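Local coordinates for SnoaL-like domain-containing protein (Methylibium petroleiphilum PM1, PDB 3G16) that is of unknown function but adopts a cystatin-like SnoaL/NTF2-type fold, a curved sheet and helices around a pocket, and pairs with a second copy of itself, at residues 14-19 / 85-90; 38-43 / 49-54; 64-67 / 72-75; 119-124 / 143-148. One frame throughout, in Å; residues are numbered along the deposited sequence.

All four contacts reach the same mixed sheet, and their chemistry changes with the face and edge they occupy. Interaction 1 is wholly buried and purely aliphatic, pressing helix 9-24 onto strand 86-95. Interaction 3, its centre about 14 Å from the chain centre against about 9 Å for interaction 1, is partly exposed; it is again a helix-on-strand contact but turns on one tryptophan. Interaction 2 is the hairpin 39-42/52-53 at one border of the sheet, combining backbone hydrogen bonds with an aromatic pair. Interaction 4 is ionic, tying strand 116-124, the neighbour of 39-42, to a late loop. Interactions 1, 3 and 4 also touch the second subunit; interaction 2 does not.

Interaction 1: 14-19 / 85-90; sequences KVIRTY and AEAAIE
Helical residues 14-19 pass over the strand residues 86-90 with Ile16 nearest Ala87, their CA atoms 9.0 Å apart. That spacing is too wide for backbone contact, and no hydrogen bond crosses; the whole interface rests on three buried aliphatic side chains. On the strand, Ala87 and Ile89 direct their CB atoms at the helix, whereas Glu86 and Ala88 direct theirs away, the alternation expected of an extended chain. Ile16 serves both strand residues by dividing its branches. Its CD1 ends 3.6 Å from Ala87 CB, and its CG2 meets Ile89 CD1 at 3.6 Å, a tip-to-tip approach. The division follows from chi1 of -77°, which sets CG1 beside the backbone N and CG2 anti to it, one branch for each neighbour. Ala87 offers a bare methyl at the point where the longer arm of Ile16 arrives, while Ile89 extends its own CG1-CD1 arm to meet the shorter branch. Ile75 and Leu78 of strand 71-81 touch Ile16, and Val108 of strand 100-111 touches Ile89. Helix 9-24 therefore lies across one face of the sheet, while on the other face Ala88 packs against Ala88 of the second subunit.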
loop_
_atom_site.group_PDB
_atom_site.type_symbol
_atom_site.label_atom_id
_atom_site.label_comp_id
_atom_site.label_asym_id
_atom_site.label_seq_id
_atom_site.Cartn_x
_atom_site.Cartn_y
_atom_site.Cartn_z
ATOM N N LYS A 14 12.079 -10.209 10.357
ATOM C CA LYS A 14 11.899 -11.552 10.887
ATOM C C LYS A 14 10.462 -11.796 11.293
ATOM O O LYS A 14 9.899 -12.861 10.989
ATOM C CB LYS A 14 12.870 -11.829 12.043
ATOM C CG LYS A 14 14.292 -12.023 11.545
ATOM C CD LYS A 14 15.328 -12.014 12.661
ATOM C CE LYS A 14 16.740 -11.846 12.126
ATOM N NZ LYS A 14 17.649 -11.407 13.100
ATOM N N VAL A 15 9.840 -10.836 11.991
ATOM C CA VAL A 15 8.442 -11.021 12.350
ATOM C C VAL A 15 7.531 -11.092 11.123
ATOM O O VAL A 15 6.641 -11.953 11.030
ATOM C CB VAL A 15 7.993 -9.875 13.269
ATOM C CG1 VAL A 15 6.484 -9.902 13.545
ATOM C CG2 VAL A 15 8.762 -9.933 14.604
ATOM N N ILE A 16 7.763 -10.225 10.143
ATOM C CA ILE A 16 6.948 -10.224 8.936
ATOM C C ILE A 16 7.076 -11.541 8.172
ATOM O O ILE A 16 6.070 -12.144 7.762
ATOM C CB ILE A 16 7.319 -9.022 8.070
ATOM C CG1 ILE A 16 6.697 -7.759 8.671
ATOM C CG2 ILE A 16 6.868 -9.257 6.592
ATOM C CD1 ILE A 16 7.259 -6.421 8.084
ATOM N N ARG A 17 8.289 -12.037 8.034
ATOM C CA ARG A 17 8.435 -13.257 7.278
ATOM C C ARG A 17 7.842 -14.477 8.059
ATOM O O ARG A 17 7.304 -15.428 7.453
ATOM C CB ARG A 17 9.896 -13.510 6.918
ATOM C CG ARG A 17 10.446 -12.457 5.937
ATOM C CD ARG A 17 11.787 -12.912 5.313
ATOM N NE ARG A 17 12.322 -11.893 4.420
ATOM C CZ ARG A 17 11.954 -11.678 3.153
ATOM N NH1 ARG A 17 11.017 -12.420 2.529
ATOM N NH2 ARG A 17 12.554 -10.701 2.485
ATOM N N THR A 18 7.984 -14.462 9.391
ATOM C CA THR A 18 7.394 -15.510 10.193
ATOM C C THR A 18 5.854 -15.504 10.001
ATOM O O THR A 18 5.196 -16.516 9.921
ATOM C CB THR A 18 7.721 -15.357 11.677
ATOM O OG1 THR A 18 9.147 -15.432 11.829
ATOM C CG2 THR A 18 7.061 -16.472 12.512
ATOM N N TYR A 19 5.276 -14.305 9.968
ATOM C CA TYR A 19 3.850 -14.118 9.795
ATOM C C TYR A 19 3.390 -14.750 8.469
ATOM O O TYR A 19 2.458 -15.519 8.435
ATOM C CB TYR A 19 3.484 -12.616 9.886
ATOM C CG TYR A 19 2.118 -12.254 9.379
ATOM C CD1 TYR A 19 0.956 -12.875 9.852
ATOM C CD2 TYR A 19 1.986 -11.231 8.500
ATOM C CE1 TYR A 19 -0.288 -12.513 9.364
ATOM C CE2 TYR A 19 0.740 -10.852 8.006
ATOM C CZ TYR A 19 -0.393 -11.513 8.442
ATOM O OH TYR A 19 -1.631 -11.080 7.954
ATOM N N ALA A 85 9.366 2.594 13.021
ATOM C CA ALA A 85 8.959 1.248 13.410
ATOM C C ALA A 85 7.719 0.831 12.617
ATOM O O ALA A 85 6.718 0.336 13.157
ATOM C CB ALA A 85 8.756 1.114 14.969
ATOM N N GLU A 86 7.803 1.049 11.309
ATOM C CA GLU A 86 6.735 0.690 10.402
ATOM C C GLU A 86 7.338 0.027 9.189
ATOM O O GLU A 86 8.553 0.205 8.899
ATOM C CB GLU A 86 5.918 1.910 9.950
ATOM C CG GLU A 86 5.218 2.640 11.104
ATOM C CD GLU A 86 4.251 3.765 10.680
ATOM O OE1 GLU A 86 4.216 4.121 9.484
ATOM O OE2 GLU A 86 3.511 4.269 11.545
ATOM N N ALA A 87 6.528 -0.765 8.498
ATOM C CA ALA A 87 6.917 -1.404 7.258
ATOM C C ALA A 87 5.778 -1.327 6.254
ATOM O O ALA A 87 4.644 -1.027 6.582
ATOM C CB ALA A 87 7.317 -2.862 7.472
ATOM N N ALA A 88 6.116 -1.597 5.008
ATOM C CA ALA A 88 5.119 -1.725 3.959
ATOM C C ALA A 88 5.524 -2.955 3.152
ATOM O O ALA A 88 6.694 -3.230 2.923
ATOM C CB ALA A 88 5.008 -0.479 3.051
ATOM N N ILE A 89 4.524 -3.695 2.707
ATOM C CA ILE A 89 4.720 -4.948 1.991
ATOM C C ILE A 89 3.890 -4.928 0.711
ATOM O O ILE A 89 2.663 -4.645 0.782
ATOM C CB ILE A 89 4.240 -6.166 2.828
ATOM C CG1 ILE A 89 4.839 -6.143 4.259
ATOM C CG2 ILE A 89 4.519 -7.481 2.094
ATOM C CD1 ILE A 89 4.228 -7.212 5.193
ATOM N N GLU A 90 4.491 -5.216 -0.438
ATOM C CA GLU A 90 3.751 -5.458 -1.686
ATOM C C GLU A 90 3.635 -6.961 -1.741
ATOM O O GLU A 90 4.640 -7.652 -1.540
ATOM C CB GLU A 90 4.479 -4.949 -2.919
ATOM C CG GLU A 90 3.698 -5.006 -4.203
ATOM C CD GLU A 90 4.533 -4.602 -5.402
ATOM O OE1 GLU A 90 5.776 -4.828 -5.361
ATOM O OE2 GLU A 90 3.964 -4.081 -6.372
#

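Interaction 2: 38-43 / 49-54; sequences EAVHYF and GGAFRG
Phe43 drives the edge of its ring at the face of Phe52, an edge-to-face pair with centroids 4.6 Å apart and planes at 61°. Phe43 CE2 stands over the centre of the Phe52 ring, and Phe43 CZ comes 3.6 Å from Phe52 CE2. His41 joins the group from its own strand: Phe43 CZ lies above one face of the imidazole, toward its rim, and His41 CB lies beside Phe52 CB. His41 ND1 donates to Tyr42 O from above the plane of that carbonyl, a bond that probably restrains the imidazole. An alanine at Phe52 has no ring face for the edge of Phe43, which would probably open a gap and let that ring turn more freely. On the other face of the hairpin, Ala51 CB touches both Val40 CG1 at 3.8 Å and Tyr42 CD1 at 3.9 Å; CG1 of Val40 points there because it is anti to the backbone N (chi1 -177°). His41 and Phe52 form an antiparallel hydrogen-bonded pair, with Phe52 N to His41 O at 2.8 Å and His41 N to Phe52 O at 3.0 Å. Gly54 N adds a bond to Ala39 O just before helix 55-69. The arrangement is a beta hairpin at the border of the cystatin-like sheet, the Phe43 side chain about 4 Å from a bound unidentified ligand, probably from the crystallisation liquor.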
loop_
_atom_site.group_PDB
_atom_site.type_symbol
_atom_site.label_atom_id
_atom_site.label_comp_id
_atom_site.label_asym_id
_atom_site.label_seq_id
_atom_site.Cartn_x
_atom_site.Cartn_y
_atom_site.Cartn_z
ATOM N N GLU A 38 -4.198 -7.721 20.672
ATOM C CA GLU A 38 -5.251 -6.843 20.215
ATOM C C GLU A 38 -5.052 -6.295 18.798
ATOM O O GLU A 38 -5.798 -5.389 18.386
ATOM C CB GLU A 38 -5.404 -5.687 21.223
ATOM C CG GLU A 38 -4.273 -4.628 21.272
ATOM C CD GLU A 38 -2.989 -4.978 22.093
ATOM O OE1 GLU A 38 -2.788 -6.116 22.527
ATOM O OE2 GLU A 38 -2.178 -4.034 22.294
ATOM N N ALA A 39 -4.073 -6.809 18.060
ATOM C CA ALA A 39 -3.819 -6.293 16.730
ATOM C C ALA A 39 -5.069 -6.355 15.853
ATOM O O ALA A 39 -5.872 -7.284 15.957
ATOM C CB ALA A 39 -2.715 -7.116 16.047
ATOM N N VAL A 40 -5.188 -5.363 14.982
ATOM C CA VAL A 40 -6.314 -5.283 14.032
ATOM C C VAL A 40 -5.755 -5.252 12.605
ATOM O O VAL A 40 -4.767 -4.567 12.303
ATOM C CB VAL A 40 -7.206 -4.073 14.284
ATOM C CG1 VAL A 40 -8.413 -4.072 13.313
ATOM C CG2 VAL A 40 -7.731 -4.060 15.729
ATOM N N HIS A 41 -6.391 -6.002 11.715
ATOM C CA HIS A 41 -6.102 -5.966 10.266
ATOM C C HIS A 41 -7.288 -5.290 9.580
ATOM O O HIS A 41 -8.463 -5.671 9.798
ATOM C CB HIS A 41 -5.984 -7.368 9.706
ATOM C CG HIS A 41 -5.197 -7.487 8.431
ATOM N ND1 HIS A 41 -5.371 -6.674 7.315
ATOM C CD2 HIS A 41 -4.276 -8.402 8.078
ATOM C CE1 HIS A 41 -4.556 -7.094 6.349
ATOM N NE2 HIS A 41 -3.871 -8.144 6.786
ATOM N N TYR A 42 -7.006 -4.256 8.795
ATOM C CA TYR A 42 -8.010 -3.529 8.023
ATOM C C TYR A 42 -7.845 -3.873 6.562
ATOM O O TYR A 42 -6.733 -4.170 6.072
ATOM C CB TYR A 42 -7.834 -2.034 8.232
ATOM C CG TYR A 42 -8.012 -1.582 9.656
ATOM C CD1 TYR A 42 -9.247 -1.285 10.134
ATOM C CD2 TYR A 42 -6.946 -1.470 10.537
ATOM C CE1 TYR A 42 -9.449 -0.890 11.446
ATOM C CE2 TYR A 42 -7.129 -1.068 11.852
ATOM C CZ TYR A 42 -8.380 -0.771 12.306
ATOM O OH TYR A 42 -8.579 -0.349 13.624
ATOM N N PHE A 43 -8.963 -3.705 5.847
ATOM C CA PHE A 43 -9.080 -4.024 4.423
ATOM C C PHE A 43 -9.947 -2.979 3.758
ATOM O O PHE A 43 -10.651 -2.260 4.434
ATOM C CB PHE A 43 -9.764 -5.408 4.226
ATOM C CG PHE A 43 -9.076 -6.507 4.931
ATOM C CD1 PHE A 43 -8.031 -7.155 4.350
ATOM C CD2 PHE A 43 -9.495 -6.901 6.194
ATOM C CE1 PHE A 43 -7.377 -8.189 4.987
ATOM C CE2 PHE A 43 -8.854 -7.939 6.852
ATOM C CZ PHE A 43 -7.795 -8.587 6.273
ATOM N N GLY A 49 -16.338 -8.598 5.427
ATOM C CA GLY A 49 -17.275 -8.069 6.403
ATOM C C GLY A 49 -16.793 -7.002 7.337
ATOM O O GLY A 49 -17.510 -6.566 8.206
ATOM N N GLY A 50 -15.557 -6.514 7.116
ATOM C CA GLY A 50 -14.967 -5.522 7.984
ATOM C C GLY A 50 -13.592 -5.976 8.469
ATOM O O GLY A 50 -12.993 -6.875 7.921
ATOM N N ALA A 51 -13.123 -5.284 9.493
ATOM C CA ALA A 51 -11.761 -5.536 10.008
ATOM C C ALA A 51 -11.707 -6.870 10.718
ATOM O O ALA A 51 -12.736 -7.456 11.136
ATOM C CB ALA A 51 -11.382 -4.436 11.025
ATOM N N PHE A 52 -10.486 -7.362 10.876
ATOM C CA PHE A 52 -10.210 -8.575 11.681
ATOM C C PHE A 52 -9.698 -8.083 13.041
ATOM O O PHE A 52 -8.601 -7.499 13.153
ATOM C CB PHE A 52 -9.185 -9.498 11.040
ATOM C CG PHE A 52 -9.570 -10.112 9.726
ATOM C CD1 PHE A 52 -10.860 -10.038 9.222
ATOM C CD2 PHE A 52 -8.649 -10.897 9.069
ATOM C CE1 PHE A 52 -11.188 -10.686 8.049
ATOM C CE2 PHE A 52 -8.990 -11.545 7.901
ATOM C CZ PHE A 52 -10.254 -11.454 7.385
ATOM N N ARG A 53 -10.462 -8.308 14.077
ATOM C CA ARG A 53 -10.157 -7.760 15.400
ATOM C C ARG A 53 -9.489 -8.763 16.312
ATOM O O ARG A 53 -10.144 -9.671 16.837
ATOM C CB ARG A 53 -11.428 -7.276 16.054
ATOM C CG ARG A 53 -12.167 -6.196 15.299
ATOM C CD ARG A 53 -13.615 -6.103 15.849
ATOM N NE ARG A 53 -14.405 -5.021 15.250
ATOM C CZ ARG A 53 -14.973 -5.094 14.063
ATOM N NH1 ARG A 53 -14.951 -6.230 13.309
ATOM N NH2 ARG A 53 -15.655 -3.995 13.688
ATOM N N GLY A 54 -8.177 -8.613 16.469
ATOM C CA GLY A 54 -7.408 -9.449 17.345
ATOM C C GLY A 54 -6.557 -10.449 16.605
ATOM O O GLY A 54 -6.923 -10.978 15.543
#

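Interaction 3: 64-67 / 72-75; sequences TAVE and YWTI
Trp73 contributes the largest share of the buried surface here, reaching from the strand to two neighbouring residues of the helix, Val66 and Ala65. The far end of its six-membered ring makes the contact. Val66 CG2 comes to the ring edge, near the indole plane, 3.8 Å from Trp73 CZ3, so the branched side chain abuts the rim instead of covering a face. Ala65 CB lies 4.2 Å from Trp73 CH2 and approaches obliquely. The two methyls thus meet adjacent ring carbons, CZ3 and CH2, Val66 at the edge and Ala65 at a slant. Val66 presents CG2 because chi1 of 168° leaves CG1 anti to the backbone N and turns CG2 beside it. On the strand, chi1 of -71° puts the indole CG beside the backbone N and carries the ring back toward the helix, although the CB of Trp73 does not itself aim there. The nearest CA atoms, those of Val66 and Tyr72, are 7.0 Å apart, and no hydrogen bond spans the segments. The indole NE1 is hydrogen-bonded to an unidentified ligand, probably from the crystallisation liquor. Trp62 of helix 55-69 meets the indole edge-to-face, and Tyr20 and Cys23 of helix 9-24 also touch it. The residue therefore fills the angle between two helices and strand 71-81, whose backbone pairs with strand 86-95.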
loop_
_atom_site.group_PDB
_atom_site.type_symbol
_atom_site.label_atom_id
_atom_site.label_comp_id
_atom_site.label_asym_id
_atom_site.label_seq_id
_atom_site.Cartn_x
_atom_site.Cartn_y
_atom_site.Cartn_z
ATOM N N THR A 64 -8.613 -20.409 7.553
ATOM C CA THR A 64 -9.801 -20.734 6.785
ATOM C C THR A 64 -9.549 -20.528 5.289
ATOM O O THR A 64 -9.961 -21.328 4.443
ATOM C CB THR A 64 -10.962 -19.825 7.263
ATOM O OG1 THR A 64 -11.205 -20.067 8.661
ATOM C CG2 THR A 64 -12.224 -20.071 6.454
ATOM N N ALA A 65 -8.877 -19.426 4.975
ATOM C CA ALA A 65 -8.597 -19.103 3.583
ATOM C C ALA A 65 -7.717 -20.164 2.952
ATOM O O ALA A 65 -7.936 -20.574 1.790
ATOM C CB ALA A 65 -7.926 -17.732 3.447
ATOM N N VAL A 66 -6.680 -20.588 3.654
ATOM C CA VAL A 66 -5.833 -21.652 3.093
ATOM C C VAL A 66 -6.645 -22.923 2.829
ATOM O O VAL A 66 -6.543 -23.559 1.777
ATOM C CB VAL A 66 -4.645 -21.931 4.012
ATOM C CG1 VAL A 66 -3.877 -23.255 3.641
ATOM C CG2 VAL A 66 -3.725 -20.713 4.019
ATOM N N GLU A 67 -7.490 -23.279 3.795
ATOM C CA GLU A 67 -8.257 -24.518 3.682
ATOM C C GLU A 67 -9.254 -24.477 2.576
ATOM O O GLU A 67 -9.414 -25.480 1.830
ATOM C CB GLU A 67 -8.988 -24.810 4.992
ATOM C CG GLU A 67 -8.064 -25.160 6.097
ATOM C CD GLU A 67 -8.729 -25.317 7.448
ATOM O OE1 GLU A 67 -9.880 -24.821 7.605
ATOM O OE2 GLU A 67 -8.036 -25.829 8.341
ATOM N N TYR A 72 -2.225 -18.796 -1.039
ATOM C CA TYR A 72 -0.768 -18.813 -0.873
ATOM C C TYR A 72 -0.320 -17.400 -1.134
ATOM O O TYR A 72 -0.659 -16.803 -2.158
ATOM C CB TYR A 72 -0.123 -19.757 -1.864
ATOM C CG TYR A 72 1.327 -20.091 -1.520
ATOM C CD1 TYR A 72 2.358 -19.208 -1.841
ATOM C CD2 TYR A 72 1.644 -21.240 -0.836
ATOM C CE1 TYR A 72 3.672 -19.505 -1.491
ATOM C CE2 TYR A 72 2.982 -21.572 -0.518
ATOM C CZ TYR A 72 3.976 -20.675 -0.847
ATOM O OH TYR A 72 5.315 -20.944 -0.521
ATOM N N TRP A 73 0.444 -16.839 -0.213
ATOM C CA TRP A 73 0.899 -15.470 -0.294
ATOM C C TRP A 73 2.392 -15.381 -0.565
ATOM O O TRP A 73 3.178 -16.146 -0.017
ATOM C CB TRP A 73 0.621 -14.782 1.045
ATOM C CG TRP A 73 -0.784 -14.526 1.334
ATOM C CD1 TRP A 73 -1.452 -13.374 1.035
ATOM C CD2 TRP A 73 -1.709 -15.347 2.067
ATOM N NE1 TRP A 73 -2.751 -13.449 1.469
ATOM C CE2 TRP A 73 -2.934 -14.641 2.133
ATOM C CE3 TRP A 73 -1.642 -16.612 2.641
ATOM C CZ2 TRP A 73 -4.049 -15.156 2.810
ATOM C CZ3 TRP A 73 -2.756 -17.104 3.307
ATOM C CH2 TRP A 73 -3.939 -16.371 3.377
ATOM N N THR A 74 2.784 -14.371 -1.304
ATOM C CA THR A 74 4.171 -14.042 -1.523
ATOM C C THR A 74 4.448 -12.603 -1.117
ATOM O O THR A 74 3.589 -11.706 -1.282
ATOM C CB THR A 74 4.610 -14.269 -2.976
ATOM O OG1 THR A 74 3.869 -13.430 -3.864
ATOM C CG2 THR A 74 4.414 -15.727 -3.371
ATOM N N ILE A 75 5.659 -12.369 -0.598
ATOM C CA ILE A 75 6.161 -11.039 -0.295
ATOM C C ILE A 75 6.927 -10.627 -1.534
ATOM O O ILE A 75 7.948 -11.241 -1.863
ATOM C CB ILE A 75 7.079 -11.025 0.925
ATOM C CG1 ILE A 75 6.317 -11.425 2.199
ATOM C CG2 ILE A 75 7.767 -9.671 1.055
ATOM C CD1 ILE A 75 7.192 -11.523 3.477
#

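Interaction 4: 119-124 / 143-148; sequences EIRAFY and AGRGYR
Glu119 OE2 is gripped by two arginines: Arg121 NH1 at 2.8 Å on its anti side and Arg145 NH2 at 2.9 Å on its syn side. Arg145 NH1 takes the other oxygen, Glu119 OE1, on its syn lone pair at 2.9 Å. Arg145 thus holds the carboxylate end-on with two nitrogens, the bonds nearly straight at 157° and 163°, although the two planes are turned 35° apart. Glu119 reaches out with CG anti to the backbone N, while Arg145 comes from the opposite direction on a chain bent at chi2 and chi3. The two guanidinium groups stand nearly perpendicular, sharing the anion between them. A glutamine at Glu119 carries no charge to share and would probably weaken the hold of Arg145 on the strand, Arg121 having other acidic partners. Tyr147 OH lies over one face of the Arg121 guanidinium, 3.4 Å from Arg121 NH2, at an angle too poor for a hydrogen bond; its bond goes to Glu90 of the second subunit, which also salt-bridges Arg121. Glu109 of strand 100-111 binds Arg121 as well. This is a salt-bridge network joining the sheet to the type I turn 143-146, set at the dimer interface.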
loop_
_atom_site.group_PDB
_atom_site.type_symbol
_atom_site.label_atom_id
_atom_site.label_comp_id
_atom_site.label_asym_id
_atom_site.label_seq_id
_atom_site.Cartn_x
_atom_site.Cartn_y
_atom_site.Cartn_z
ATOM N N GLU A 119 -0.813 -3.495 13.899
ATOM C CA GLU A 119 -1.843 -3.134 12.930
ATOM C C GLU A 119 -1.354 -3.373 11.529
ATOM O O GLU A 119 -0.185 -3.133 11.232
ATOM C CB GLU A 119 -2.173 -1.651 13.083
ATOM C CG GLU A 119 -3.319 -1.159 12.219
ATOM C CD GLU A 119 -3.712 0.259 12.547
ATOM O OE1 GLU A 119 -4.264 0.476 13.657
ATOM O OE2 GLU A 119 -3.429 1.159 11.747
ATOM N N ILE A 120 -2.278 -3.798 10.658
ATOM C CA ILE A 120 -2.008 -3.949 9.216
ATOM C C ILE A 120 -3.161 -3.277 8.475
ATOM O O ILE A 120 -4.334 -3.474 8.856
ATOM C CB ILE A 120 -1.841 -5.413 8.756
ATOM C CG1 ILE A 120 -0.738 -6.105 9.567
ATOM C CG2 ILE A 120 -1.596 -5.462 7.243
ATOM C CD1 ILE A 120 -0.557 -7.573 9.225
ATOM N N ARG A 121 -2.851 -2.452 7.483
ATOM C CA ARG A 121 -3.861 -1.773 6.641
ATOM C C ARG A 121 -3.566 -2.190 5.213
ATOM O O ARG A 121 -2.528 -1.811 4.680
ATOM C CB ARG A 121 -3.770 -0.268 6.828
ATOM C CG ARG A 121 -3.990 0.190 8.266
ATOM C CD ARG A 121 -4.125 1.690 8.388
ATOM N NE ARG A 121 -2.993 2.460 7.912
ATOM C CZ ARG A 121 -1.875 2.658 8.609
ATOM N NH1 ARG A 121 -1.695 2.125 9.805
ATOM N NH2 ARG A 121 -0.920 3.424 8.108
ATOM N N ALA A 122 -4.503 -2.932 4.592
ATOM C CA ALA A 122 -4.264 -3.473 3.249
ATOM C C ALA A 122 -5.088 -2.799 2.160
ATOM O O ALA A 122 -6.242 -2.404 2.366
ATOM C CB ALA A 122 -4.562 -4.974 3.212
ATOM N N PHE A 123 -4.445 -2.688 1.004
ATOM C CA PHE A 123 -4.954 -2.012 -0.198
ATOM C C PHE A 123 -4.764 -2.960 -1.359
ATOM O O PHE A 123 -3.841 -3.787 -1.337
ATOM C CB PHE A 123 -4.193 -0.723 -0.443
ATOM C CG PHE A 123 -4.229 0.193 0.754
ATOM C CD1 PHE A 123 -5.246 1.093 0.940
ATOM C CD2 PHE A 123 -3.283 0.083 1.751
ATOM C CE1 PHE A 123 -5.313 1.914 2.073
ATOM C CE2 PHE A 123 -3.329 0.892 2.893
ATOM C CZ PHE A 123 -4.337 1.801 3.033
ATOM N N TYR A 124 -5.589 -2.819 -2.387
ATOM C CA TYR A 124 -5.605 -3.764 -3.493
ATOM C C TYR A 124 -5.317 -3.183 -4.841
ATOM O O TYR A 124 -5.682 -2.039 -5.127
ATOM C CB TYR A 124 -6.988 -4.405 -3.614
ATOM C CG TYR A 124 -7.478 -5.263 -2.477
ATOM C CD1 TYR A 124 -6.618 -5.783 -1.499
ATOM C CD2 TYR A 124 -8.820 -5.643 -2.434
ATOM C CE1 TYR A 124 -7.118 -6.650 -0.482
ATOM C CE2 TYR A 124 -9.298 -6.488 -1.440
ATOM C CZ TYR A 124 -8.449 -6.961 -0.482
ATOM O OH TYR A 124 -8.902 -7.826 0.480
ATOM N N ALA A 143 -11.311 9.649 11.575
ATOM C CA ALA A 143 -11.440 10.879 12.336
ATOM C C ALA A 143 -10.617 10.841 13.636
ATOM O O ALA A 143 -9.805 11.724 13.910
ATOM C CB ALA A 143 -12.911 11.148 12.626
ATOM N N GLY A 144 -10.764 9.757 14.385
ATOM C CA GLY A 144 -10.090 9.651 15.664
ATOM C C GLY A 144 -8.583 9.474 15.533
ATOM O O GLY A 144 -7.815 9.816 16.427
ATOM N N ARG A 145 -8.142 8.952 14.398
ATOM C CA ARG A 145 -6.735 8.741 14.155
ATOM C C ARG A 145 -6.029 9.944 13.540
ATOM O O ARG A 145 -4.837 9.879 13.216
ATOM C CB ARG A 145 -6.557 7.489 13.270
ATOM C CG ARG A 145 -6.848 6.228 14.036
ATOM C CD ARG A 145 -5.693 5.813 14.927
ATOM N NE ARG A 145 -4.572 5.341 14.114
ATOM C CZ ARG A 145 -4.405 4.074 13.708
ATOM N NH1 ARG A 145 -5.251 3.135 14.052
ATOM N NH2 ARG A 145 -3.368 3.765 12.929
ATOM N N GLY A 146 -6.780 11.030 13.327
ATOM C CA GLY A 146 -6.140 12.240 12.840
ATOM C C GLY A 146 -5.980 12.344 11.339
ATOM O O GLY A 146 -5.286 13.226 10.850
ATOM N N TYR A 147 -6.616 11.432 10.605
ATOM C CA TYR A 147 -6.605 11.485 9.162
ATOM C C TYR A 147 -7.646 12.513 8.701
ATOM O O TYR A 147 -8.672 12.728 9.344
ATOM C CB TYR A 147 -7.015 10.127 8.563
ATOM C CG TYR A 147 -5.997 8.999 8.596
ATOM C CD1 TYR A 147 -5.415 8.550 9.754
ATOM C CD2 TYR A 147 -5.656 8.349 7.421
ATOM C CE1 TYR A 147 -4.497 7.548 9.757
ATOM C CE2 TYR A 147 -4.753 7.317 7.403
ATOM C CZ TYR A 147 -4.169 6.897 8.575
ATOM O OH TYR A 147 -3.245 5.871 8.613
ATOM N N ARG A 148 -7.433 13.146 7.558
ATOM C CA ARG A 148 -8.436 14.014 7.039
ATOM C C ARG A 148 -9.643 13.182 6.617
ATOM O O ARG A 148 -9.496 12.075 6.033
ATOM C CB ARG A 148 -7.942 14.773 5.783
ATOM C CG ARG A 148 -7.076 15.957 5.989
ATOM C CD ARG A 148 -7.781 17.044 6.786
ATOM N NE ARG A 148 -8.875 17.879 6.219
ATOM C CZ ARG A 148 -8.830 19.212 6.154
ATOM N NH1 ARG A 148 -7.728 19.853 6.501
ATOM N NH2 ARG A 148 -9.866 19.919 5.723
#